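Local coordinates for putative amidohydrolase (Unidentified, PDB 3FEQ), which probably acts as a zinc-dependent prolidase of the amidohydrolase superfamily, hydrolysing dipeptides that end in proline, at residues L69-N74 and A79-I84; D144-P147 and L152-C155; L176-E181 and R215-E220; A205-S210 and I238-R243; G315-F320 and A356-N361. All blocks are in the same frame, centred on the assembly; numbering follows the deposited sequence.

Contact 1. Residues L69-N74 and A79-I84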
# COMPACT_ATOMS: atom_id res chain seq x y z
N LEU C 69 31.09 10.48 -8.42
CA LEU C 69 29.87 10.78 -9.17
C LEU C 69 29.39 12.23 -9.07
O LEU C 69 28.46 12.65 -9.78
CB LEU C 69 28.77 9.82 -8.76
CG LEU C 69 28.91 8.52 -9.54
CD1 LEU C 69 28.49 7.39 -8.68
CD2 LEU C 69 28.06 8.58 -10.82
N ALA C 70 30.04 13.01 -8.20
CA ALA C 70 29.70 14.43 -8.04
C ALA C 70 30.14 15.25 -9.25
O ALA C 70 31.14 15.97 -9.20
CB ALA C 70 30.34 14.97 -6.77
N SER C 71 29.38 15.14 -10.33
CA SER C 71 29.76 15.79 -11.58
C SER C 71 29.33 17.25 -11.65
O SER C 71 29.73 17.96 -12.57
CB SER C 71 29.22 15.01 -12.78
OG SER C 71 27.82 15.11 -12.85
N ASN C 72 28.50 17.70 -10.70
CA ASN C 72 28.36 19.13 -10.44
C ASN C 72 28.17 19.56 -8.99
O ASN C 72 27.65 18.80 -8.18
CB ASN C 72 27.33 19.78 -11.37
CG ASN C 72 25.93 19.68 -10.83
OD1 ASN C 72 25.45 20.59 -10.14
ND2 ASN C 72 25.26 18.59 -11.16
N ALA C 73 28.57 20.80 -8.69
CA ALA C 73 28.78 21.29 -7.32
C ALA C 73 27.50 21.40 -6.48
O ALA C 73 27.56 21.45 -5.26
CB ALA C 73 29.51 22.63 -7.36
N ASN C 74 26.36 21.47 -7.14
CA ASN C 74 25.08 21.37 -6.45
C ASN C 74 24.68 19.90 -6.29
O ASN C 74 24.25 19.25 -7.26
CB ASN C 74 24.01 22.15 -7.23
CG ASN C 74 22.75 22.39 -6.43
OD1 ASN C 74 22.32 21.55 -5.63
ND2 ASN C 74 22.12 23.53 -6.67
N ALA C 79 21.84 14.87 -7.71
CA ALA C 79 20.97 13.73 -7.42
C ALA C 79 19.84 13.58 -8.45
O ALA C 79 19.42 12.47 -8.76
CB ALA C 79 20.40 13.83 -6.02
N THR C 80 19.39 14.69 -9.01
CA THR C 80 18.18 14.69 -9.82
C THR C 80 18.48 14.58 -11.33
O THR C 80 17.57 14.57 -12.15
CB THR C 80 17.35 15.94 -9.55
OG1 THR C 80 18.12 17.09 -9.89
CG2 THR C 80 16.97 16.02 -8.06
N GLN C 81 19.76 14.50 -11.69
CA GLN C 81 20.13 14.28 -13.08
C GLN C 81 19.86 12.82 -13.49
O GLN C 81 19.92 11.92 -12.65
CB GLN C 81 21.60 14.67 -13.30
CG GLN C 81 22.59 13.59 -12.98
CD GLN C 81 24.03 14.06 -13.14
OE1 GLN C 81 24.49 14.34 -14.25
NE2 GLN C 81 24.76 14.13 -12.02
N PRO C 82 19.50 12.60 -14.78
CA PRO C 82 19.10 11.27 -15.27
C PRO C 82 20.21 10.25 -15.13
O PRO C 82 21.38 10.58 -15.33
CB PRO C 82 18.84 11.51 -16.76
CG PRO C 82 18.54 12.95 -16.86
CD PRO C 82 19.42 13.61 -15.84
N ASN C 83 19.85 9.00 -14.82
CA ASN C 83 20.81 7.98 -14.42
C ASN C 83 21.98 7.80 -15.37
O ASN C 83 23.14 7.89 -14.98
CB ASN C 83 20.12 6.64 -14.27
CG ASN C 83 19.47 6.47 -12.92
OD1 ASN C 83 19.65 7.29 -12.02
ND2 ASN C 83 18.68 5.42 -12.79
N ILE C 84 21.65 7.56 -16.62
CA ILE C 84 22.66 7.26 -17.61
C ILE C 84 23.60 8.45 -17.84
O ILE C 84 24.78 8.26 -18.08
CB ILE C 84 22.03 6.66 -18.90
CG1 ILE C 84 22.81 7.05 -20.15
CG2 ILE C 84 20.55 7.01 -19.00
CD1 ILE C 84 22.39 8.36 -20.77

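Contact 2. Residues D144-P147 and L152-C155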
# COMPACT_ATOMS: atom_id res chain seq x y z
N ASP C 144 20.35 15.12 3.31
CA ASP C 144 18.98 15.42 2.91
C ASP C 144 18.96 16.76 2.20
O ASP C 144 19.17 17.80 2.82
CB ASP C 144 18.10 15.46 4.15
CG ASP C 144 16.62 15.37 3.83
OD1 ASP C 144 16.23 15.49 2.64
OD2 ASP C 144 15.83 15.18 4.80
N PHE C 145 18.70 16.73 0.89
CA PHE C 145 18.82 17.93 0.04
C PHE C 145 17.47 18.56 -0.25
O PHE C 145 17.36 19.37 -1.17
CB PHE C 145 19.55 17.63 -1.27
CG PHE C 145 20.98 17.20 -1.08
CD1 PHE C 145 21.91 18.07 -0.54
CD2 PHE C 145 21.37 15.90 -1.39
CE1 PHE C 145 23.22 17.66 -0.32
CE2 PHE C 145 22.68 15.48 -1.18
CZ PHE C 145 23.60 16.36 -0.64
N ARG C 146 16.46 18.21 0.53
CA ARG C 146 15.14 18.78 0.37
C ARG C 146 15.11 20.18 0.93
O ARG C 146 15.67 20.43 1.99
CB ARG C 146 14.08 17.90 1.03
CG ARG C 146 13.76 16.65 0.22
CD ARG C 146 12.82 15.72 0.96
NE ARG C 146 13.46 15.10 2.11
CZ ARG C 146 12.88 14.17 2.87
NH1 ARG C 146 11.65 13.76 2.60
NH2 ARG C 146 13.53 13.67 3.92
N PRO C 147 14.51 21.12 0.18
CA PRO C 147 14.44 22.49 0.65
C PRO C 147 13.49 22.60 1.84
O PRO C 147 12.64 21.74 2.02
CB PRO C 147 13.89 23.25 -0.57
CG PRO C 147 13.14 22.22 -1.36
CD PRO C 147 13.87 20.93 -1.14
N LEU C 152 7.13 20.38 3.99
CA LEU C 152 7.36 19.72 2.70
C LEU C 152 7.13 18.22 2.82
O LEU C 152 5.99 17.75 2.84
CB LEU C 152 8.79 19.99 2.20
CG LEU C 152 9.06 20.12 0.69
CD1 LEU C 152 10.35 19.38 0.33
CD2 LEU C 152 7.88 19.63 -0.18
N GLU C 153 8.23 17.47 2.82
CA GLU C 153 8.28 16.06 3.21
C GLU C 153 7.52 15.06 2.36
O GLU C 153 6.71 14.30 2.88
CB GLU C 153 7.92 15.89 4.68
CG GLU C 153 9.12 15.60 5.56
CD GLU C 153 10.13 16.73 5.56
OE1 GLU C 153 10.74 17.01 4.51
OE2 GLU C 153 10.35 17.33 6.64
N PRO C 154 7.81 15.02 1.05
CA PRO C 154 7.26 13.92 0.27
C PRO C 154 8.33 12.86 0.02
O PRO C 154 9.38 12.89 0.66
CB PRO C 154 6.89 14.61 -1.05
CG PRO C 154 7.91 15.77 -1.17
CD PRO C 154 8.56 15.96 0.19
N CYS C 155 8.00 11.88 -0.82
CA CYS C 155 8.90 11.41 -1.89
C CYS C 155 10.28 10.83 -1.54
O CYS C 155 11.13 11.50 -0.96
CB CYS C 155 9.08 12.51 -2.96
SG CYS C 155 8.06 12.37 -4.47

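Contact 3. Residues L176-E181 and R215-E220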
# COMPACT_ATOMS: atom_id res chain seq x y z
N LEU C 176 18.98 -2.24 8.83
CA LEU C 176 18.57 -2.67 7.52
C LEU C 176 19.33 -1.94 6.41
O LEU C 176 19.94 -2.58 5.55
CB LEU C 176 17.07 -2.49 7.36
CG LEU C 176 16.50 -2.98 6.04
CD1 LEU C 176 16.79 -4.46 5.85
CD2 LEU C 176 15.02 -2.72 6.03
N ALA C 177 19.39 -0.61 6.45
CA ALA C 177 20.17 0.09 5.41
C ALA C 177 21.64 -0.35 5.30
O ALA C 177 22.15 -0.49 4.19
CB ALA C 177 20.07 1.58 5.53
N VAL C 178 22.31 -0.57 6.43
CA VAL C 178 23.68 -1.09 6.41
C VAL C 178 23.74 -2.48 5.74
O VAL C 178 24.52 -2.68 4.82
CB VAL C 178 24.34 -1.11 7.83
CG1 VAL C 178 25.67 -1.80 7.78
CG2 VAL C 178 24.57 0.28 8.36
N ARG C 179 22.92 -3.43 6.19
CA ARG C 179 22.85 -4.74 5.54
C ARG C 179 22.57 -4.62 4.02
O ARG C 179 23.21 -5.28 3.22
CB ARG C 179 21.80 -5.63 6.22
CG ARG C 179 22.08 -5.87 7.67
CD ARG C 179 21.08 -6.80 8.32
NE ARG C 179 21.36 -6.99 9.75
CZ ARG C 179 20.45 -7.33 10.67
NH1 ARG C 179 19.19 -7.56 10.33
NH2 ARG C 179 20.82 -7.48 11.94
N GLU C 180 21.66 -3.74 3.63
CA GLU C 180 21.38 -3.52 2.22
C GLU C 180 22.63 -3.07 1.50
O GLU C 180 22.91 -3.53 0.40
CB GLU C 180 20.28 -2.46 2.03
CG GLU C 180 18.85 -2.95 2.33
CD GLU C 180 17.85 -1.80 2.46
OE1 GLU C 180 16.63 -2.08 2.57
OE2 GLU C 180 18.27 -0.62 2.47
N GLU C 181 23.36 -2.15 2.13
CA GLU C 181 24.50 -1.50 1.48
C GLU C 181 25.64 -2.48 1.31
O GLU C 181 26.28 -2.55 0.27
CB GLU C 181 24.96 -0.26 2.23
CG GLU C 181 24.08 0.99 2.02
CD GLU C 181 23.60 1.23 0.57
OE1 GLU C 181 24.41 1.12 -0.37
OE2 GLU C 181 22.41 1.58 0.40
N ARG C 215 25.65 3.49 16.91
CA ARG C 215 26.22 2.28 17.43
C ARG C 215 25.66 1.04 16.73
O ARG C 215 26.40 0.11 16.44
CB ARG C 215 26.04 2.22 18.94
CG ARG C 215 27.14 1.48 19.65
CD ARG C 215 26.81 1.37 21.13
NE ARG C 215 26.18 2.60 21.61
CZ ARG C 215 26.83 3.61 22.17
NH1 ARG C 215 28.15 3.54 22.35
NH2 ARG C 215 26.17 4.70 22.55
N ALA C 216 24.37 1.05 16.37
CA ALA C 216 23.80 -0.03 15.54
C ALA C 216 24.52 -0.13 14.18
O ALA C 216 24.92 -1.22 13.78
CB ALA C 216 22.30 0.15 15.36
N ILE C 217 24.76 1.02 13.56
CA ILE C 217 25.50 1.14 12.28
C ILE C 217 26.90 0.55 12.35
O ILE C 217 27.33 -0.16 11.43
CB ILE C 217 25.65 2.64 11.87
CG1 ILE C 217 24.31 3.24 11.51
CG2 ILE C 217 26.62 2.82 10.73
CD1 ILE C 217 24.34 4.73 11.53
N VAL C 218 27.61 0.87 13.42
CA VAL C 218 28.98 0.41 13.63
C VAL C 218 28.96 -1.11 13.75
O VAL C 218 29.71 -1.79 13.07
CB VAL C 218 29.58 1.05 14.91
CG1 VAL C 218 30.79 0.31 15.37
CG2 VAL C 218 29.94 2.52 14.67
N ASP C 219 28.05 -1.63 14.57
CA ASP C 219 27.93 -3.08 14.75
C ASP C 219 27.72 -3.81 13.43
O ASP C 219 28.44 -4.74 13.12
CB ASP C 219 26.80 -3.43 15.73
CG ASP C 219 27.06 -2.92 17.14
OD1 ASP C 219 28.19 -2.48 17.44
OD2 ASP C 219 26.11 -2.95 17.97
N GLU C 220 26.75 -3.37 12.64
CA GLU C 220 26.44 -4.04 11.39
C GLU C 220 27.62 -4.00 10.42
O GLU C 220 27.93 -4.99 9.75
CB GLU C 220 25.21 -3.43 10.76
CG GLU C 220 23.97 -3.67 11.57
CD GLU C 220 23.69 -5.14 11.78
OE1 GLU C 220 23.73 -5.91 10.79
OE2 GLU C 220 23.44 -5.51 12.95

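Contact 4. Residues A205-S210 and I238-R243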
# COMPACT_ATOMS: atom_id res chain seq x y z
N ALA C 205 27.16 23.43 13.36
CA ALA C 205 27.37 23.26 14.80
C ALA C 205 26.71 22.03 15.42
O ALA C 205 27.18 21.53 16.45
CB ALA C 205 26.96 24.52 15.56
N ASN C 206 25.63 21.53 14.83
CA ASN C 206 24.88 20.47 15.51
C ASN C 206 25.01 19.05 14.98
O ASN C 206 25.44 18.82 13.85
CB ASN C 206 23.42 20.86 15.77
CG ASN C 206 22.68 21.26 14.53
OD1 ASN C 206 22.45 22.45 14.30
ND2 ASN C 206 22.27 20.28 13.74
N THR C 207 24.65 18.10 15.83
CA THR C 207 25.01 16.70 15.67
C THR C 207 23.88 15.98 14.98
O THR C 207 22.76 16.48 14.93
CB THR C 207 25.20 16.06 17.04
OG1 THR C 207 23.94 16.04 17.75
CG2 THR C 207 26.24 16.85 17.85
N GLN C 208 24.16 14.80 14.45
CA GLN C 208 23.17 14.08 13.67
C GLN C 208 23.21 12.60 14.02
O GLN C 208 24.28 12.04 14.19
CB GLN C 208 23.41 14.30 12.17
CG GLN C 208 22.84 15.63 11.64
CD GLN C 208 23.17 15.87 10.17
OE1 GLN C 208 23.49 14.94 9.42
NE2 GLN C 208 23.09 17.13 9.75
N TYR C 209 22.03 12.00 14.14
CA TYR C 209 21.88 10.59 14.54
C TYR C 209 22.02 10.39 16.04
O TYR C 209 22.93 10.92 16.68
CB TYR C 209 22.86 9.65 13.81
CG TYR C 209 22.37 9.18 12.47
CD1 TYR C 209 23.16 9.32 11.33
CD2 TYR C 209 21.12 8.59 12.32
CE1 TYR C 209 22.71 8.89 10.06
CE2 TYR C 209 20.66 8.15 11.08
CZ TYR C 209 21.45 8.30 9.95
OH TYR C 209 21.00 7.87 8.73
N SER C 210 21.12 9.61 16.61
CA SER C 210 21.24 9.23 18.00
C SER C 210 22.40 8.25 18.19
O SER C 210 22.82 7.59 17.23
CB SER C 210 19.95 8.58 18.44
OG SER C 210 19.81 7.35 17.77
N ILE C 238 32.41 14.98 16.92
CA ILE C 238 33.47 14.00 16.73
C ILE C 238 33.55 13.03 17.89
O ILE C 238 33.60 11.82 17.69
CB ILE C 238 34.83 14.67 16.55
CG1 ILE C 238 34.91 15.32 15.16
CG2 ILE C 238 35.94 13.64 16.74
CD1 ILE C 238 36.03 16.32 14.99
N ALA C 239 33.56 13.58 19.10
CA ALA C 239 33.81 12.76 20.27
C ALA C 239 32.80 11.63 20.33
O ALA C 239 33.18 10.46 20.34
CB ALA C 239 33.76 13.60 21.54
N ARG C 240 31.51 11.98 20.25
CA ARG C 240 30.45 10.98 20.40
C ARG C 240 30.50 9.90 19.32
O ARG C 240 30.32 8.72 19.61
CB ARG C 240 29.07 11.65 20.48
CG ARG C 240 28.74 12.55 19.32
CD ARG C 240 27.43 13.23 19.56
NE ARG C 240 26.53 13.00 18.45
CZ ARG C 240 25.41 12.30 18.53
NH1 ARG C 240 24.66 12.14 17.45
NH2 ARG C 240 25.03 11.77 19.69
N ALA C 241 30.82 10.31 18.09
CA ALA C 241 31.01 9.37 16.98
C ALA C 241 32.08 8.35 17.32
O ALA C 241 31.88 7.15 17.14
CB ALA C 241 31.38 10.11 15.71
N VAL C 242 33.21 8.83 17.84
CA VAL C 242 34.31 7.96 18.22
C VAL C 242 33.96 7.07 19.41
O VAL C 242 34.27 5.89 19.41
CB VAL C 242 35.59 8.76 18.51
CG1 VAL C 242 36.73 7.83 18.88
CG2 VAL C 242 35.96 9.57 17.31
N ARG C 243 33.23 7.63 20.37
CA ARG C 243 32.73 6.86 21.51
C ARG C 243 31.81 5.72 21.10
O ARG C 243 31.72 4.70 21.77
CB ARG C 243 32.00 7.77 22.50
CG ARG C 243 32.80 8.10 23.75
CD ARG C 243 32.02 8.97 24.73
NE ARG C 243 32.17 10.39 24.41
CZ ARG C 243 31.17 11.18 23.99
NH1 ARG C 243 29.94 10.70 23.86
NH2 ARG C 243 31.42 12.45 23.71

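Contact 5. Residues G315-F320 and A356-N361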
# COMPACT_ATOMS: atom_id res chain seq x y z
N GLY C 315 48.72 12.92 18.09
CA GLY C 315 49.17 11.69 17.44
C GLY C 315 48.01 10.88 16.90
O GLY C 315 47.88 9.69 17.19
N VAL C 316 47.16 11.54 16.13
CA VAL C 316 46.07 10.87 15.44
C VAL C 316 46.42 10.75 13.97
O VAL C 316 46.62 11.78 13.31
CB VAL C 316 44.79 11.72 15.54
CG1 VAL C 316 43.62 10.95 14.99
CG2 VAL C 316 44.54 12.13 16.97
N LYS C 317 46.48 9.52 13.46
CA LYS C 317 46.78 9.29 12.03
C LYS C 317 45.91 10.09 11.04
O LYS C 317 44.69 10.15 11.17
CB LYS C 317 46.76 7.80 11.69
CG LYS C 317 48.04 7.04 12.03
CD LYS C 317 47.87 6.16 13.25
CE LYS C 317 47.65 4.71 12.85
NZ LYS C 317 46.73 3.98 13.78
N MET C 318 46.55 10.70 10.04
CA MET C 318 45.87 11.52 9.04
C MET C 318 45.98 10.94 7.64
O MET C 318 47.07 10.73 7.14
CB MET C 318 46.44 12.93 9.03
CG MET C 318 45.96 13.77 10.15
SD MET C 318 46.80 15.34 10.14
CE MET C 318 48.14 15.00 11.29
N GLY C 319 44.84 10.74 6.98
CA GLY C 319 44.83 10.28 5.60
C GLY C 319 44.56 11.42 4.64
O GLY C 319 44.02 12.44 5.01
N PHE C 320 44.95 11.23 3.39
CA PHE C 320 44.67 12.19 2.34
C PHE C 320 43.19 12.17 1.98
O PHE C 320 42.61 11.11 1.81
CB PHE C 320 45.50 11.80 1.12
CG PHE C 320 45.54 12.83 0.04
CD1 PHE C 320 46.58 13.74 -0.02
CD2 PHE C 320 44.59 12.83 -0.97
CE1 PHE C 320 46.64 14.66 -1.05
CE2 PHE C 320 44.64 13.74 -2.00
CZ PHE C 320 45.66 14.66 -2.04
N ALA C 356 46.99 5.98 4.30
CA ALA C 356 45.80 5.70 3.52
C ALA C 356 45.56 4.20 3.38
O ALA C 356 44.45 3.73 3.62
CB ALA C 356 45.92 6.35 2.15
N ALA C 357 46.60 3.44 3.04
CA ALA C 357 46.43 2.00 2.82
C ALA C 357 46.01 1.29 4.09
O ALA C 357 45.28 0.29 4.04
CB ALA C 357 47.67 1.40 2.26
N GLU C 358 46.42 1.82 5.23
CA GLU C 358 45.95 1.34 6.52
C GLU C 358 44.47 1.65 6.72
O GLU C 358 43.72 0.83 7.25
CB GLU C 358 46.77 1.97 7.65
CG GLU C 358 46.60 1.30 9.00
CD GLU C 358 47.40 1.98 10.11
OE1 GLU C 358 48.42 2.65 9.80
OE2 GLU C 358 47.01 1.85 11.29
N ILE C 359 44.07 2.85 6.32
CA ILE C 359 42.68 3.26 6.40
C ILE C 359 41.78 2.30 5.60
O ILE C 359 40.82 1.75 6.15
CB ILE C 359 42.50 4.69 5.90
CG1 ILE C 359 43.01 5.67 6.95
CG2 ILE C 359 41.04 4.98 5.51
CD1 ILE C 359 42.99 7.10 6.49
N VAL C 360 42.16 2.02 4.35
CA VAL C 360 41.42 1.07 3.55
C VAL C 360 41.74 -0.40 3.83
O VAL C 360 41.34 -1.26 3.04
CB VAL C 360 41.51 1.36 2.01
CG1 VAL C 360 40.98 2.75 1.70
CG2 VAL C 360 42.93 1.19 1.49
N ASN C 361 42.37 -0.68 4.99
CA ASN C 361 42.74 -2.05 5.45
C ASN C 361 43.60 -2.84 4.47
O ASN C 361 43.46 -4.06 4.38
CB ASN C 361 41.50 -2.90 5.78
CG ASN C 361 40.82 -2.47 7.06
OD1 ASN C 361 41.41 -2.55 8.13
ND2 ASN C 361 39.55 -2.09 6.95

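Contact 1. Residues L69-N74 and A79-I84
Ser71 and Gln81, the two residues that touch, have their CA atoms 9.9 Å apart, and their side chains span the gap. The setting is the loop that follows strand 56-66 of the amidohydrolase TIM barrel, just past the zinc ligands His65 and His67, and the chain that returns to helix 83-88 after the short helix 75-79. The bridge is a single weak hydrogen bond: NE2 of Gln81 gives its N-H to Ser71 OG at 3.3 Å, nearly straight at 163°. Gln81 reaches that far because its chain runs extended beyond CG (chi2 -177°), which carries the amide out to the hydroxyl. The same NE2 also binds the backbone oxygen of Asn78, while OE1 is taken by NE of Arg89, so both ends of the amide are engaged and its orientation is fixed. Arg89 and Ile93 also touch Ser71. Within residues 69-74 the chain turns twice, in an inverse gamma turn centred on Ala70 and in an Asx turn closed by the side chain of Asn72. Asn74 stands at the N-cap of helix 75-79, its OD1 accepting from Val77 N. In the Asx turn, Asn74 N meets Asn72 OD1 at 3.3 Å from above the plane of the side-chain carbonyl, 48° out of it.

Contact 2. Residues D144-P147 and L152-C155
One face of the Arg146 guanidinium carries OE1 of Glu153, 3.8 Å above the plane and shifted toward the rim, while the edge is occupied by the Asp144 carboxylate and, near the plane, the backbone oxygen of Pro154. Asp144, Arg146 and Glu153 thus make a salt-bridge network within the long surface loop between strands 135-137 and 165-167. Asp144 is gripped side-on by two nitrogens. NE points at OD1 on its syn lone pair at 2.8 Å, and NH2 reaches OD2 at 2.9 Å; both oxygens lie close to the guanidinium plane, so the plane is set from this side. Asp144 OD2 is held again by the backbone N of Gly140. Glu153 adds charge only: no N-H is aimed at its OE1, which stays a long 3.9 Å from Arg146 NH1, and the carboxylate is turned 53° against the guanidinium. A bend at chi3 (-70°) swings the arginine head back to Asp144, leaving NH1 facing residues 152-155. Below the charged group the contact is apolar, with CD1 of Leu152 against Arg146 CB and against CD of Pro147 at 4.1 Å. Gln183 of a neighbouring subunit packs on Glu153. At the far end of the guanidinium, Arg146 NH1 makes a weak, bent hydrogen bond to Pro154 O at 3.1 Å.

Contact 3. Residues L176-E181 and R215-E220
Glu220 starts its run across the contact at CB, which lies 3.4 Å from CG1 of Val178, apolar carbon on apolar carbon. Its CG is set anti to the carbonyl carbon (chi1 -66°), and a bend at chi2 brings the carboxylate carbon CD round toward Arg179. At the tip OE1 receives the N-H of Arg179 NE at 2.8 Å, and OE2 takes a weaker, longer bond from Arg179 NH2. The two helices so joined, 171-184 and 211-223, are neighbours on the outside of the TIM barrel and flank strand 189-192. Their segment axes run in the same general direction, crossing at -29° with 9.2 Å between them. Beneath the ion pair the seam is hydrocarbon: CG2 of Val178 meets CG2 of Ile217 at 4.0 Å, and both side chains rest on Ile189 of the strand. Arg179 keeps its chain extended from CG to NE, which carries the guanidinium out to a subunit boundary. There Glu213 of a neighbouring subunit binds NH2 and Asp169 of that subunit binds NH1. Three carboxylates therefore surround this buried arginine, an environment that would favour its positive charge. The guanidinium and the Glu220 carboxylate are not coplanar: OE1 lies near the guanidinium plane, at its edge, but Arg179 NE stands above the carboxylate plane, 55° out of it.

Contact 4. Residues A205-S210 and I238-R243
Thr207 and Arg240 make the close-packed part of this contact, between the loop that leads into helix 211-223 and helix 235-243, the next helix around the barrel. Thr207 lies over one face of the guanidinium: its CB is 3.6 Å from Arg240 NE, and its OG1 stands 3.7 Å above the plane, offset toward the rim. CG2 of Thr207 runs on along the arginine, 4.2 Å from CD. Ala223 of a neighbouring subunit packs on the same threonine. With chi1 at 55°, Arg240 CG sits between the backbone N and the carbonyl carbon, and a bend at chi3 turns the guanidinium edge toward the loop backbone. The looser part is that edge, on a side chain that stays partly exposed. Arg240 NH1 lies 3.3 Å from Gln208 O in a weak hydrogen bond, but its modelled position is doubtful. Glu211 and Ile214 of helix 211-223 also touch this side chain. The loop's own polar groups have partners elsewhere: Gln208 OE1 with His142 N, Tyr209 OH with Val168 O, and Ser210 OG with Glu213 while Ser210 caps helix 211-223. The side chain of Gln208 is about 9 Å from a bound zinc ion. Threonine over the guanidinium face is thus the surer part; an arginine edge beside Gln208 O is consistent with a polar attachment, whose strength the uncertain NH1 leaves open.

Contact 5. Residues G315-F320 and A356-N361
Gly319 and Ile359 form the inner half of the first shell, with CD1 of the isoleucine seated 3.8 Å from the glycine CA; Lys317 and Glu358 form the outer half as a salt bridge. The place is the closing edge of the TIM barrel: residues 315-320 run where the last strand of such a barrel would be expected, a few residues before the zinc ligand Asp323, and helix 354-359 packs against them. Because Gly319 has no side chain, the helix comes in close, and CA of Gly319 stands 5.1 Å from CA of Ala356. Ile359 CG1 is anti to the carbonyl carbon (chi1 -76°) and chi2 is extended, which together direct CD1 onto the glycine. At the exposed end Glu358, extended throughout, meets a Lys317 chain bent three times; the two cross at about a right angle, and NZ reaches OE2 in a weak bond of 3.3 Å. In the next shell Phe269 touches Lys317, Glu358 and Ile359 together. Backbone bonds from Lys317 and Gly319 to Val270, and from Phe320 to Cys64, tie the segment to strands 269-271 and 56-66 and so close the ring. Farther out, Arg247 binds the carbonyl oxygens of Glu358 and Ile359 at the helix end. That end is a Schellman motif with Asn361 at positive phi, its N bonded to Glu358 O at 3.0 Å.

Contacts 3 and 4 are buried, in the outer helical layer of the barrel: helix 211-223 supplies residues 215-220 to the former and is capped by Ser210 of the latter. The two touch where Arg215 NH1 lies 3.8 Å from Arg243 O. Contact 5, nearest the chain's centre, replaces helix-on-helix packing with a helix on a strand-like segment. Contact 1 joins a loop to the approach to helix 83-88, and contact 2 joins two parts of one surface loop, about 17 Å away between centres; contact 1 is a partly buried neutral bond, contact 2 a charge network. Arginine bears contacts 2, 3 and 4, yet meets carboxylates in 2 and 3 and mainly threonine and backbone in 4.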